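Local coordinates for high potential iron-sulfur protein (Rhodothermus marinus, PDB 3H31) that carries a [4Fe-4S] cluster and probably passes electrons along in the aerobic respiratory chain, this chain being the cluster-binding part of a longer protein, at residues A[1-6]-A[60-65]; A[16-21]-A[54-59]; A[20-25]-A[64-69]. All coordinates share one frame; numbering follows the deposited sequence. Where two conformers were deposited one is given.

Interaction 1. Residues A[1-6]-A[60-65]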
loop_
_atom_site.group_PDB
_atom_site.type_symbol
_atom_site.label_atom_id
_atom_site.label_comp_id
_atom_site.label_asym_id
_atom_site.label_seq_id
_atom_site.Cartn_x
_atom_site.Cartn_y
_atom_site.Cartn_z
ATOM N N ALA A 1 6.353 8.407 16.423
ATOM C CA ALA A 1 5.771 7.211 15.857
ATOM C C ALA A 1 6.130 7.102 14.424
ATOM O O ALA A 1 6.325 8.097 13.673
ATOM C CB ALA A 1 4.462 6.986 16.435
ATOM N N GLU A 2 6.290 5.863 13.973
ATOM C CA GLU A 2 6.592 5.661 12.554
ATOM C C GLU A 2 5.247 5.930 11.844
ATOM O O GLU A 2 4.122 5.985 12.319
ATOM C CB GLU A 2 7.274 4.375 12.198
ATOM C CG GLU A 2 8.775 4.457 12.503
ATOM C CD GLU A 2 9.238 3.779 13.763
ATOM O OE1 GLU A 2 9.873 2.719 13.571
ATOM O OE2 GLU A 2 9.039 4.232 14.901
ATOM N N LEU A 3 5.481 6.374 10.629
ATOM C CA LEU A 3 4.519 6.470 9.552
ATOM C C LEU A 3 3.622 5.248 9.530
ATOM O O LEU A 3 4.119 4.103 9.433
ATOM C CB LEU A 3 5.236 6.618 8.221
ATOM C CG LEU A 3 4.315 6.723 7.002
ATOM C CD1 LEU A 3 3.502 8.001 7.136
ATOM C CD2 LEU A 3 5.074 6.691 5.710
ATOM N N THR A 4 2.332 5.454 9.562
ATOM C CA THR A 4 1.314 4.425 9.410
ATOM C C THR A 4 0.366 4.872 8.291
ATOM O O THR A 4 0.107 6.042 8.111
ATOM C CB THR A 4 0.517 4.082 10.679
ATOM O OG1 THR A 4 -0.123 5.257 11.115
ATOM C CG2 THR A 4 1.414 3.556 11.820
ATOM N N CYS A 5 -0.169 3.872 7.587
ATOM C CA CYS A 5 -0.974 4.085 6.388
ATOM C C CYS A 5 -2.228 3.237 6.379
ATOM O O CYS A 5 -2.680 2.748 5.362
ATOM C CB CYS A 5 -0.162 3.843 5.098
ATOM S SG CYS A 5 1.345 4.877 5.066
ATOM N N THR A 6 -2.837 3.156 7.564
ATOM C CA THR A 6 -4.019 2.321 7.764
ATOM C C THR A 6 -5.283 3.135 7.972
ATOM O O THR A 6 -6.339 2.550 8.248
ATOM C CB THR A 6 -3.761 1.383 8.972
ATOM O OG1 THR A 6 -3.288 2.186 10.025
ATOM C CG2 THR A 6 -2.770 0.278 8.636
ATOM N N ILE A 60 -0.923 4.247 1.394
ATOM C CA ILE A 60 -0.172 3.035 1.147
ATOM C C ILE A 60 1.240 3.221 1.640
ATOM O O ILE A 60 1.929 4.210 1.304
ATOM C CB ILE A 60 -0.127 2.653 -0.342
ATOM C CG1 ILE A 60 -1.546 2.535 -0.946
ATOM C CG2 ILE A 60 0.700 1.400 -0.611
ATOM C CD1 ILE A 60 -2.300 1.287 -0.528
ATOM N N HIS A 61 1.747 2.302 2.513
ATOM C CA HIS A 61 3.081 2.416 3.075
ATOM C C HIS A 61 4.105 1.794 2.148
ATOM O O HIS A 61 3.876 0.672 1.641
ATOM C CB HIS A 61 3.084 1.678 4.402
ATOM C CG HIS A 61 4.226 2.048 5.292
ATOM N ND1 HIS A 61 5.551 1.719 5.016
ATOM C CD2 HIS A 61 4.175 2.789 6.444
ATOM C CE1 HIS A 61 6.267 2.256 5.974
ATOM N NE2 HIS A 61 5.466 2.895 6.858
ATOM N N PRO A 62 5.255 2.384 1.924
ATOM C CA PRO A 62 6.253 1.781 1.054
ATOM C C PRO A 62 6.738 0.408 1.556
ATOM O O PRO A 62 7.236 -0.373 0.758
ATOM C CB PRO A 62 7.413 2.787 1.033
ATOM C CG PRO A 62 7.194 3.619 2.292
ATOM C CD PRO A 62 5.711 3.711 2.446
ATOM N N ASN A 63 6.640 0.163 2.866
ATOM C CA ASN A 63 7.018 -1.140 3.413
ATOM C C ASN A 63 5.872 -2.166 3.400
ATOM O O ASN A 63 6.049 -3.258 3.954
ATOM C CB ASN A 63 7.570 -0.972 4.820
ATOM C CG ASN A 63 8.873 -0.175 4.843
ATOM O OD1 ASN A 63 9.510 0.031 3.823
ATOM N ND2 ASN A 63 9.271 0.254 6.037
ATOM N N GLY A 64 4.751 -1.788 2.841
ATOM C CA GLY A 64 3.562 -2.593 2.874
ATOM C C GLY A 64 3.545 -3.649 1.772
ATOM O O GLY A 64 4.534 -3.913 1.111
ATOM N N TYR A 65 2.380 -4.279 1.638
ATOM C CA TYR A 65 2.201 -5.354 0.680
ATOM C C TYR A 65 0.718 -5.601 0.502
ATOM O O TYR A 65 -0.082 -5.415 1.430
ATOM C CB TYR A 65 2.874 -6.636 1.228
ATOM C CG TYR A 65 2.619 -7.892 0.431
ATOM C CD1 TYR A 65 3.378 -8.192 -0.668
ATOM C CD2 TYR A 65 1.633 -8.785 0.821
ATOM C CE1 TYR A 65 3.191 -9.367 -1.428
ATOM C CE2 TYR A 65 1.392 -9.942 0.119
ATOM C CZ TYR A 65 2.198 -10.211 -1.022
ATOM O OH TYR A 65 1.911 -11.399 -1.743
#
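Ile60 meets Cys5 through its backbone, its carbonyl carbon C lying 3.8 Å from Cys5 CB. Here the amino-terminal loop of the HiPIP fold is laid against the long loop that leads to the last cluster cysteine, Cys66. A branched apolar residue suits position 60 because its side chain turns away from the loop 1-6 and into the interior, where it packs on Cys35 and Tyr41 and its nearest atoms come within about 4 Å of the iron-sulfur cluster.

His61 gives the largest share of the contact. With CG anti to the backbone N (chi1 -162°), the ring swings out to the amino-terminal loop, and Cys5 SG rests 3.7 Å from His61 CB and obliquely to the ring. That sulfur is also disulfide-bonded to Cys50, which ties the first loop to another part of the chain. At the ring edge, His61 NE2 gives a weak, bent hydrogen bond to Leu3 O (3.1 Å, 120° at the hydrogen). The other ring nitrogen is held more firmly: Asn63 N donates to His61 ND1 at 2.9 Å, within the ring plane. Imidazole fits this place because one nitrogen accepts while the other donates, and the two partners together limit the ring's rotation. Leu3 adds apolar cover, its CD2 lying 4.0 Å from His61 NE2.

Pro62 adds a looser apolar contact, its CD standing 4.5 Å from Leu3 CD2. Its fixed phi also suits the second position of a type I beta turn running from His61 to Gly64, with Asn63 third. The absence of a side chain matters at Gly64, since a CB there would be pressed against His61 O. The turn is closed by the backbone bond from Gly64 N to His61 O, 2.9 Å long.

Interaction 2. Residues A[16-21]-A[54-59]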
loop_
_atom_site.group_PDB
_atom_site.type_symbol
_atom_site.label_atom_id
_atom_site.label_comp_id
_atom_site.label_asym_id
_atom_site.label_seq_id
_atom_site.Cartn_x
_atom_site.Cartn_y
_atom_site.Cartn_z
ATOM N N ILE A 16 -12.692 -0.098 0.800
ATOM C CA ILE A 16 -12.066 -0.780 1.937
ATOM C C ILE A 16 -12.126 -2.279 1.715
ATOM O O ILE A 16 -11.134 -3.002 1.985
ATOM C CB ILE A 16 -12.730 -0.359 3.268
ATOM C CG1 ILE A 16 -12.571 1.125 3.486
ATOM C CG2 ILE A 16 -12.128 -1.159 4.388
ATOM C CD1 ILE A 16 -13.409 1.680 4.596
ATOM N N GLN A 17 -13.236 -2.789 1.241
ATOM C CA GLN A 17 -13.363 -4.216 0.970
ATOM C C GLN A 17 -12.331 -4.691 -0.031
ATOM O O GLN A 17 -11.777 -5.789 0.130
ATOM C CB GLN A 17 -14.757 -4.545 0.448
ATOM C CG GLN A 17 -15.823 -4.423 1.480
ATOM C CD GLN A 17 -17.237 -4.342 0.984
ATOM O OE1 GLN A 17 -17.547 -4.593 -0.196
ATOM N NE2 GLN A 17 -18.180 -3.924 1.769
ATOM N N MET A 18 -11.987 -3.910 -1.052
ATOM C CA MET A 18 -10.930 -4.335 -1.981
ATOM C C MET A 18 -9.607 -4.411 -1.305
ATOM O O MET A 18 -8.895 -5.417 -1.504
ATOM C CB MET A 18 -10.823 -3.424 -3.221
ATOM C CG MET A 18 -9.813 -3.995 -4.246
ATOM S SD MET A 18 -9.477 -3.151 -5.722
ATOM C CE MET A 18 -10.973 -3.432 -6.600
ATOM N N ARG A 19 -9.274 -3.401 -0.525
ATOM C CA ARG A 19 -8.017 -3.387 0.210
ATOM C C ARG A 19 -7.916 -4.636 1.086
ATOM O O ARG A 19 -6.870 -5.300 1.109
ATOM C CB ARG A 19 -7.720 -2.215 1.208
ATOM C CG ARG A 19 -7.573 -0.868 0.578
ATOM C CD ARG A 19 -7.564 0.263 1.565
ATOM N NE ARG A 19 -6.523 0.259 2.597
ATOM C CZ ARG A 19 -5.485 1.130 2.697
ATOM N NH1 ARG A 19 -5.249 2.066 1.793
ATOM N NH2 ARG A 19 -4.679 1.030 3.735
ATOM N N GLU A 20 -8.999 -4.957 1.795
ATOM C CA GLU A 20 -8.999 -6.153 2.662
ATOM C C GLU A 20 -8.903 -7.429 1.866
ATOM O O GLU A 20 -8.231 -8.386 2.278
ATOM C CB GLU A 20 -10.268 -6.146 3.490
ATOM C CG GLU A 20 -10.280 -5.014 4.480
ATOM C CD GLU A 20 -11.506 -5.103 5.344
ATOM O OE1 GLU A 20 -12.476 -5.852 5.122
ATOM O OE2 GLU A 20 -11.510 -4.303 6.317
ATOM N N SER A 21 -9.589 -7.511 0.747
ATOM C CA SER A 21 -9.582 -8.661 -0.144
ATOM C C SER A 21 -8.169 -9.059 -0.499
ATOM O O SER A 21 -7.800 -10.248 -0.557
ATOM C CB SER A 21 -10.415 -8.357 -1.389
ATOM O OG SER A 21 -10.235 -9.294 -2.411
ATOM N N GLN A 54 -1.947 2.327 -7.659
ATOM C CA GLN A 54 -2.804 2.389 -8.830
ATOM C C GLN A 54 -3.978 1.423 -8.724
ATOM O O GLN A 54 -4.957 1.564 -9.471
ATOM C CB GLN A 54 -2.074 1.943 -10.081
ATOM C CG GLN A 54 -1.124 2.922 -10.686
ATOM C CD GLN A 54 -0.853 2.459 -12.105
ATOM O OE1 GLN A 54 -1.607 1.920 -12.967
ATOM N NE2 GLN A 54 0.334 2.633 -12.642
ATOM N N LEU A 55 -3.881 0.424 -7.869
ATOM C CA LEU A 55 -4.850 -0.652 -7.733
ATOM C C LEU A 55 -5.783 -0.460 -6.550
ATOM O O LEU A 55 -6.998 -0.553 -6.676
ATOM C CB LEU A 55 -4.111 -1.992 -7.623
ATOM C CG LEU A 55 -4.946 -3.208 -7.980
ATOM C CD1 LEU A 55 -5.201 -3.279 -9.491
ATOM C CD2 LEU A 55 -4.236 -4.467 -7.528
ATOM N N ILE A 56 -5.252 -0.215 -5.379
ATOM C CA ILE A 56 -6.194 0.000 -4.280
ATOM C C ILE A 56 -6.002 1.407 -3.745
ATOM O O ILE A 56 -4.984 2.087 -3.890
ATOM C CB ILE A 56 -5.957 -1.027 -3.178
ATOM C CG1 ILE A 56 -4.577 -0.884 -2.586
ATOM C CG2 ILE A 56 -6.167 -2.419 -3.725
ATOM C CD1 ILE A 56 -4.293 -1.827 -1.421
ATOM N N LYS A 57 -7.120 1.902 -3.247
ATOM C CA LYS A 57 -7.282 3.277 -2.869
ATOM C C LYS A 57 -6.802 3.460 -1.434
ATOM O O LYS A 57 -6.629 2.533 -0.674
ATOM C CB LYS A 57 -8.751 3.679 -2.967
ATOM C CG LYS A 57 -9.267 3.655 -4.368
ATOM C CD LYS A 57 -8.813 4.867 -5.085
ATOM C CE LYS A 57 -9.253 4.911 -6.548
ATOM N NZ LYS A 57 -9.034 6.296 -7.086
ATOM N N GLY A 58 -6.586 4.750 -1.105
ATOM C CA GLY A 58 -6.207 5.148 0.252
ATOM C C GLY A 58 -4.703 5.223 0.419
ATOM O O GLY A 58 -3.904 5.082 -0.536
ATOM N N PRO A 59 -4.247 5.483 1.628
ATOM C CA PRO A 59 -2.823 5.606 1.926
ATOM C C PRO A 59 -2.152 4.263 1.843
ATOM O O PRO A 59 -2.727 3.228 2.239
ATOM C CB PRO A 59 -2.812 6.179 3.350
ATOM C CG PRO A 59 -4.067 5.680 3.952
ATOM C CD PRO A 59 -5.065 5.698 2.874
#
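Arg19 NH1 bridges two carbonyl oxygens of the loop 54-59, donating to Lys57 O at 2.9 Å (167° at the hydrogen) and to Pro59 O at 2.8 Å. Both acceptors lie at the edge of the guanidinium, close to its plane, and Lys57 O receives the bond on a lone pair; Pro59 O is approached with the donor tilted out of its carbonyl plane. Arg19 NH2 adds a weak bond to Pro59 O, 3.3 Å long, so this one oxygen is gripped by both terminal nitrogens. Arg19 was modelled in two conformers, and this is the geometry of one of them. The loop must come very near the charge, and Gly58 permits it: a CB there would clash with Arg19 NH1, besides straining the backbone.

Beside the aliphatic part of Arg19 lies an apolar contact. Ile56 CD1 packs 4.0 Å from Arg19 CG, the two side chains crossing at about a right angle, and Ile56 also touches the iron-sulfur cluster. The other branch of Ile56, CG2, is met at 3.9 Å by Met18 SD, which also lies 3.7 Å from Leu55 O. The flexible thioether can reach over from the helix because Met18 CG is anti to the backbone N (chi1 -174°).

Farther out, Arg19 NH2 also bonds Cys5 O, and Tyr24 makes a cation-pi contact with the guanidinium. The charge of a buried arginine is thus met here by backbone carbonyls and an aromatic ring; these neutral groups would probably stabilise the positive charge without neutralising it as a carboxylate would, while fastening helix 13-21 to the loop that follows cluster ligand Cys53.

Interaction 3. Residues A[20-25]-A[64-69]. With SF4 (iron/sulfur cluster), chain B.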
loop_
_atom_site.group_PDB
_atom_site.type_symbol
_atom_site.label_atom_id
_atom_site.label_comp_id
_atom_site.label_asym_id
_atom_site.label_seq_id
_atom_site.Cartn_x
_atom_site.Cartn_y
_atom_site.Cartn_z
ATOM N N GLU A 20 -8.999 -4.957 1.795
ATOM C CA GLU A 20 -8.999 -6.153 2.662
ATOM C C GLU A 20 -8.903 -7.429 1.866
ATOM O O GLU A 20 -8.231 -8.386 2.278
ATOM C CB GLU A 20 -10.268 -6.146 3.490
ATOM C CG GLU A 20 -10.280 -5.014 4.480
ATOM C CD GLU A 20 -11.506 -5.103 5.344
ATOM O OE1 GLU A 20 -12.476 -5.852 5.122
ATOM O OE2 GLU A 20 -11.510 -4.303 6.317
ATOM N N SER A 21 -9.589 -7.511 0.747
ATOM C CA SER A 21 -9.582 -8.661 -0.144
ATOM C C SER A 21 -8.169 -9.059 -0.499
ATOM O O SER A 21 -7.800 -10.248 -0.557
ATOM C CB SER A 21 -10.415 -8.357 -1.389
ATOM O OG SER A 21 -10.235 -9.294 -2.411
ATOM N N LEU A 22 -7.371 -8.052 -0.832
ATOM C CA LEU A 22 -5.986 -8.205 -1.222
ATOM C C LEU A 22 -5.017 -8.251 -0.056
ATOM O O LEU A 22 -3.796 -8.293 -0.238
ATOM C CB LEU A 22 -5.621 -7.129 -2.251
ATOM C CG LEU A 22 -6.460 -7.180 -3.533
ATOM C CD1 LEU A 22 -6.057 -6.029 -4.462
ATOM C CD2 LEU A 22 -6.342 -8.540 -4.250
ATOM N N GLN A 23 -5.544 -8.261 1.156
ATOM C CA GLN A 23 -4.739 -8.371 2.356
ATOM C C GLN A 23 -3.708 -7.253 2.455
ATOM O O GLN A 23 -2.557 -7.440 2.808
ATOM C CB GLN A 23 -4.075 -9.769 2.507
ATOM C CG GLN A 23 -5.113 -10.881 2.496
ATOM C CD GLN A 23 -4.333 -12.184 2.556
ATOM O OE1 GLN A 23 -4.369 -12.921 1.550
ATOM N NE2 GLN A 23 -3.709 -12.464 3.680
ATOM N N TYR A 24 -4.119 -6.017 2.176
ATOM C CA TYR A 24 -3.194 -4.895 2.327
ATOM C C TYR A 24 -2.691 -4.856 3.791
ATOM O O TYR A 24 -3.505 -4.894 4.714
ATOM C CB TYR A 24 -3.862 -3.518 1.893
ATOM C CG TYR A 24 -2.824 -2.456 2.301
ATOM C CD1 TYR A 24 -1.689 -2.256 1.514
ATOM C CD2 TYR A 24 -2.928 -1.756 3.507
ATOM C CE1 TYR A 24 -0.710 -1.356 1.900
ATOM C CE2 TYR A 24 -1.920 -0.929 3.909
ATOM C CZ TYR A 24 -0.838 -0.689 3.132
ATOM O OH TYR A 24 0.174 0.105 3.540
ATOM N N THR A 25 -1.379 -4.662 3.921
ATOM C CA THR A 25 -0.757 -4.469 5.221
ATOM C C THR A 25 0.306 -3.409 5.083
ATOM O O THR A 25 0.987 -3.309 4.059
ATOM C CB THR A 25 -0.150 -5.779 5.731
ATOM O OG1 THR A 25 0.482 -5.589 6.996
ATOM C CG2 THR A 25 0.895 -6.404 4.771
ATOM N N GLY A 64 4.751 -1.788 2.841
ATOM C CA GLY A 64 3.562 -2.593 2.874
ATOM C C GLY A 64 3.545 -3.649 1.772
ATOM O O GLY A 64 4.534 -3.913 1.111
ATOM N N TYR A 65 2.380 -4.279 1.638
ATOM C CA TYR A 65 2.201 -5.354 0.680
ATOM C C TYR A 65 0.718 -5.601 0.502
ATOM O O TYR A 65 -0.082 -5.415 1.430
ATOM C CB TYR A 65 2.874 -6.636 1.228
ATOM C CG TYR A 65 2.619 -7.892 0.431
ATOM C CD1 TYR A 65 3.378 -8.192 -0.668
ATOM C CD2 TYR A 65 1.633 -8.785 0.821
ATOM C CE1 TYR A 65 3.191 -9.367 -1.428
ATOM C CE2 TYR A 65 1.392 -9.942 0.119
ATOM C CZ TYR A 65 2.198 -10.211 -1.022
ATOM O OH TYR A 65 1.911 -11.399 -1.743
ATOM N N CYS A 66 0.363 -6.102 -0.680
ATOM C CA CYS A 66 -0.918 -6.767 -0.905
ATOM C C CYS A 66 -0.633 -7.947 -1.853
ATOM O O CYS A 66 0.419 -8.000 -2.498
ATOM C CB CYS A 66 -2.044 -5.880 -1.440
ATOM S SG CYS A 66 -2.014 -5.636 -3.238
ATOM N N THR A 67 -1.606 -8.866 -1.958
ATOM C CA THR A 67 -1.352 -10.083 -2.748
ATOM C C THR A 67 -1.297 -9.839 -4.229
ATOM O O THR A 67 -0.881 -10.775 -4.962
ATOM C CB THR A 67 -2.325 -11.188 -2.398
ATOM O OG1 THR A 67 -3.682 -10.746 -2.640
ATOM C CG2 THR A 67 -2.160 -11.605 -0.939
ATOM N N SER A 68 -1.646 -8.666 -4.697
ATOM C CA SER A 68 -1.506 -8.334 -6.115
ATOM C C SER A 68 -0.151 -7.739 -6.472
ATOM O O SER A 68 0.030 -7.405 -7.670
ATOM C CB SER A 68 -2.536 -7.364 -6.629
ATOM O OG SER A 68 -3.822 -7.889 -6.427
ATOM N N TRP A 69 0.791 -7.696 -5.555
ATOM C CA TRP A 69 2.164 -7.205 -5.790
ATOM C C TRP A 69 2.655 -7.645 -7.175
ATOM O O TRP A 69 2.598 -8.822 -7.505
ATOM C CB TRP A 69 3.061 -7.741 -4.679
ATOM C CG TRP A 69 4.462 -7.311 -4.762
ATOM C CD1 TRP A 69 5.019 -6.203 -4.246
ATOM C CD2 TRP A 69 5.556 -7.997 -5.398
ATOM N NE1 TRP A 69 6.335 -6.111 -4.523
ATOM C CE2 TRP A 69 6.735 -7.230 -5.222
ATOM C CE3 TRP A 69 5.645 -9.214 -6.092
ATOM C CZ2 TRP A 69 7.939 -7.638 -5.716
ATOM C CZ3 TRP A 69 6.904 -9.638 -6.610
ATOM C CH2 TRP A 69 8.018 -8.799 -6.387
HETATM FE FE1 SF4 B . -0.433 -1.562 -4.432
HETATM FE FE2 SF4 B . 1.402 -2.314 -2.557
HETATM FE FE3 SF4 B . -0.368 -4.109 -3.570
HETATM FE FE4 SF4 B . 1.590 -3.158 -5.186
HETATM S S1 SF4 B . 1.860 -4.467 -3.288
HETATM S S2 SF4 B . -0.538 -3.454 -5.762
HETATM S S3 SF4 B . 1.736 -0.975 -4.407
HETATM S S4 SF4 B . -0.813 -2.248 -2.261
HETATM O O HOH W 1 -5.532 -11.844 -0.911
#
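Tyr24 turns its ring obliquely to Tyr65 O, with CD1 3.5 Å from that oxygen, and meets the cluster at its edge, Tyr24 CD1 lying 3.9 Å from sulfide S4. The Tyr24 hydroxyl hydrogen-bonds Asp26 and His61 N. Trp69 likewise presents an edge, with CD1 3.7 Å from sulfide S1. Such aromatic walls around a [4Fe-4S] cluster are a hallmark of the HiPIP fold.

Here the chain leaving helix 13-21 pairs with the loop bearing the fourth ligand. A Schellman motif ends the helix at Gln23, whose positive phi turns the chain. Thr67 N then donates to Leu22 O at 2.8 Å, and Thr25 and Tyr65 form an antiparallel hydrogen-bonded pair. Gly64 suits its place because a CB would clash with Thr25 O and Tyr24 OH.

Cys66 SG binds iron FE3 at 2.3 Å; its chi1 of 83° puts SG between the backbone N and the carbonyl carbon, facing the cluster. Ser68 N gives that sulfur a weak bond, which may slightly withdraw charge from it. Leu22 shields the thiolate's flank, its CB 3.9 Å from Cys66 CB and its methyls beside Thr67, Ser68 and Ile56. Cutting Leu22 back to an alanine removes both methyls and would probably leave a gap beside Ser68 OG and Ile56, while the contact of CB with Cys66 would remain.

At the outer rim, one water donates to Ser21 O and Gln23 OE1 and accepts from Thr67 OG1, the last bond 2.8 Å long.

In the fold
The three contacts come at the cluster from different parts of the chain, interactions 1 and 2 lying on opposite sides of its centre. Interactions 2 and 3 are the closest pair, their centres about 8 Å apart; they start from the same helix end, and Arg19 O probably bonds Tyr24 N (3.0 Å). Interaction 1 has its centre about 14 Å from that of interaction 2 and about 12 Å from that of interaction 3, yet probable hydrogen bonds reach both: Cys5 O to Arg19 NH2 (3.1 Å) and His61 N to Tyr24 OH (2.9 Å). Ile60, Ile56 and Tyr24 bring interactions 1, 2 and 3 in turn near the cluster, while interaction 3 alone supplies an iron ligand, Cys66.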